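Local atomic coordinates of positive phenol-degradative gene regulator (Ralstonia sp. E2, PDB entry 5FRY), a protein that senses phenolic compounds through this sensory domain and probably activates transcription of phenol-degradation genes as an ATP-dependent, DNA-binding regulator. Residues F67-G71 with W152-Y157. Numbering follows the deposited sequence.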
loop_
_atom_site.group_PDB
_atom_site.type_symbol
_atom_site.label_atom_id
_atom_site.label_comp_id
_atom_site.label_asym_id
_atom_site.label_seq_id
_atom_site.Cartn_x
_atom_site.Cartn_y
_atom_site.Cartn_z
ATOM N N PHE A 67 6.235 -10.533 0.829
ATOM C CA PHE A 67 4.803 -10.216 0.757
ATOM C C PHE A 67 3.955 -10.950 1.803
ATOM O O PHE A 67 3.024 -10.378 2.389
ATOM C CB PHE A 67 4.274 -10.498 -0.656
ATOM C CG PHE A 67 4.545 -9.379 -1.616
ATOM C CD1 PHE A 67 3.742 -8.248 -1.624
ATOM C CD2 PHE A 67 5.629 -9.431 -2.485
ATOM C CE1 PHE A 67 4.000 -7.187 -2.508
ATOM C CE2 PHE A 67 5.896 -8.374 -3.370
ATOM C CZ PHE A 67 5.077 -7.254 -3.378
ATOM N N MET A 68 4.262 -12.211 2.058
ATOM C CA MET A 68 3.531 -12.912 3.109
ATOM C C MET A 68 3.739 -12.224 4.454
ATOM O O MET A 68 2.786 -12.009 5.200
ATOM C CB MET A 68 3.951 -14.378 3.182
ATOM C CG MET A 68 3.691 -15.163 1.896
ATOM S SD MET A 68 4.353 -16.835 2.049
ATOM C CE MET A 68 3.804 -17.245 3.703
ATOM N N ARG A 69 4.974 -11.841 4.759
ATOM C CA ARG A 69 5.246 -11.181 6.035
ATOM C C ARG A 69 4.587 -9.790 6.118
ATOM O O ARG A 69 4.161 -9.383 7.193
ATOM C CB ARG A 69 6.759 -11.099 6.296
ATOM C CG ARG A 69 7.414 -12.485 6.497
ATOM C CD ARG A 69 8.890 -12.441 6.913
ATOM N NE ARG A 69 9.783 -11.931 5.879
ATOM C CZ ARG A 69 10.256 -12.641 4.853
ATOM N NH1 ARG A 69 9.924 -13.916 4.705
ATOM N NH2 ARG A 69 11.057 -12.070 3.959
ATOM N N MET A 70 4.442 -9.097 4.991
ATOM C CA MET A 70 3.778 -7.796 4.999
ATOM C C MET A 70 2.297 -8.020 5.291
ATOM O O MET A 70 1.693 -7.285 6.088
ATOM C CB MET A 70 3.976 -7.052 3.658
ATOM C CG MET A 70 3.447 -5.664 3.711
ATOM S SD MET A 70 3.921 -4.532 2.347
ATOM C CE MET A 70 3.392 -5.457 0.973
ATOM N N GLY A 71 1.722 -9.052 4.674
ATOM C CA GLY A 71 0.343 -9.429 4.931
ATOM C C GLY A 71 0.134 -9.761 6.403
ATOM O O GLY A 71 -0.834 -9.328 7.034
ATOM N N TRP A 152 -0.032 -13.978 -1.985
ATOM C CA TRP A 152 0.887 -14.041 -0.861
ATOM C C TRP A 152 0.573 -13.143 0.348
ATOM O O TRP A 152 0.531 -13.636 1.489
ATOM C CB TRP A 152 2.307 -13.719 -1.355
ATOM C CG TRP A 152 2.731 -14.563 -2.526
ATOM C CD1 TRP A 152 2.288 -15.822 -2.838
ATOM C CD2 TRP A 152 3.665 -14.200 -3.553
ATOM N NE1 TRP A 152 2.902 -16.268 -3.986
ATOM C CE2 TRP A 152 3.747 -15.291 -4.446
ATOM C CE3 TRP A 152 4.441 -13.063 -3.803
ATOM C CZ2 TRP A 152 4.577 -15.270 -5.570
ATOM C CZ3 TRP A 152 5.263 -13.048 -4.921
ATOM C CH2 TRP A 152 5.325 -14.144 -5.785
ATOM N N MET A 153 0.406 -11.841 0.109
ATOM C CA MET A 153 0.038 -10.887 1.155
ATOM C C MET A 153 -1.350 -11.165 1.676
ATOM O O MET A 153 -1.608 -10.926 2.861
ATOM C CB MET A 153 0.104 -9.443 0.644
ATOM C CG MET A 153 0.124 -8.353 1.715
ATOM S SD MET A 153 0.024 -6.719 0.906
ATOM C CE MET A 153 0.677 -7.122 -0.673
ATOM N N GLN A 154 -2.256 -11.630 0.810
ATOM C CA GLN A 154 -3.599 -11.951 1.267
ATOM C C GLN A 154 -3.551 -13.117 2.228
ATOM O O GLN A 154 -4.254 -13.117 3.235
ATOM C CB GLN A 154 -4.518 -12.282 0.108
ATOM C CG GLN A 154 -4.915 -11.022 -0.664
ATOM C CD GLN A 154 -5.654 -11.326 -1.927
ATOM O OE1 GLN A 154 -5.690 -10.497 -2.838
ATOM N NE2 GLN A 154 -6.283 -12.506 -1.990
ATOM N N ILE A 155 -2.732 -14.109 1.901
ATOM C CA ILE A 155 -2.541 -15.281 2.785
ATOM C C ILE A 155 -1.862 -14.925 4.106
ATOM O O ILE A 155 -2.312 -15.339 5.177
ATOM C CB ILE A 155 -1.703 -16.377 2.088
ATOM C CG1 ILE A 155 -2.560 -17.124 1.069
ATOM C CG2 ILE A 155 -1.102 -17.325 3.123
ATOM C CD1 ILE A 155 -3.701 -17.895 1.695
ATOM N N GLY A 156 -0.767 -14.165 4.027
ATOM C CA GLY A 156 -0.075 -13.702 5.216
ATOM C C GLY A 156 -1.037 -13.039 6.184
ATOM O O GLY A 156 -0.980 -13.241 7.414
ATOM N N TYR A 157 -1.943 -12.266 5.613
ATOM C CA TYR A 157 -2.931 -11.522 6.373
ATOM C C TYR A 157 -3.856 -12.468 7.133
ATOM O O TYR A 157 -4.063 -12.285 8.351
ATOM C CB TYR A 157 -3.716 -10.597 5.450
ATOM C CG TYR A 157 -4.787 -9.808 6.167
ATOM C CD1 TYR A 157 -5.959 -10.437 6.619
ATOM C CD2 TYR A 157 -4.617 -8.451 6.434
ATOM C CE1 TYR A 157 -6.932 -9.736 7.291
ATOM C CE2 TYR A 157 -5.596 -7.733 7.098
ATOM C CZ TYR A 157 -6.756 -8.384 7.512
ATOM O OH TYR A 157 -7.756 -7.693 8.162
#
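M153 and M70 both send CG anti to their backbone N (chi1 -164° and -173°), and the bend at the end of each chain brings their two CE methyls to 3.6 Å from one another. The CE of M153 also meets the edge of the F67 ring, in its plane, 3.4 Å from CD1. At the root of the F67 side chain, CB lies 3.8 Å from CB of W152, which in turn packs against CG of M68, the side chains nearly perpendicular.

Glycine on both sides lets the helices come this near: with no CB on G71 or G156, the axes of 67-71 and 152-157 approach to 6.4 Å, at a crossing angle of -41°. Backbone then meets backbone through a ladder of CA-H...O contacts rather than conventional hydrogen bonds. CA of G156 sits 3.3 Å from O of M68, CA of G71 3.2 Å from O of M153, and CA of Y157 3.1 Å from O of G71.

Helix 60-84 thus packs directly on helix 152-166, joining the aromatic-activator and V4R sequence regions in the buried core. Y157 belongs to the dimethylphenol pocket and its ring stacks with H102, while its OH is hydrogen-bonded to D78 of helix 60-84; R51 makes cation-pi contacts with F67 and W152. Helix 134-143 packs on M153 and W152, W130 of strand 123-131 touches I155, and L47 of the second subunit touches M70.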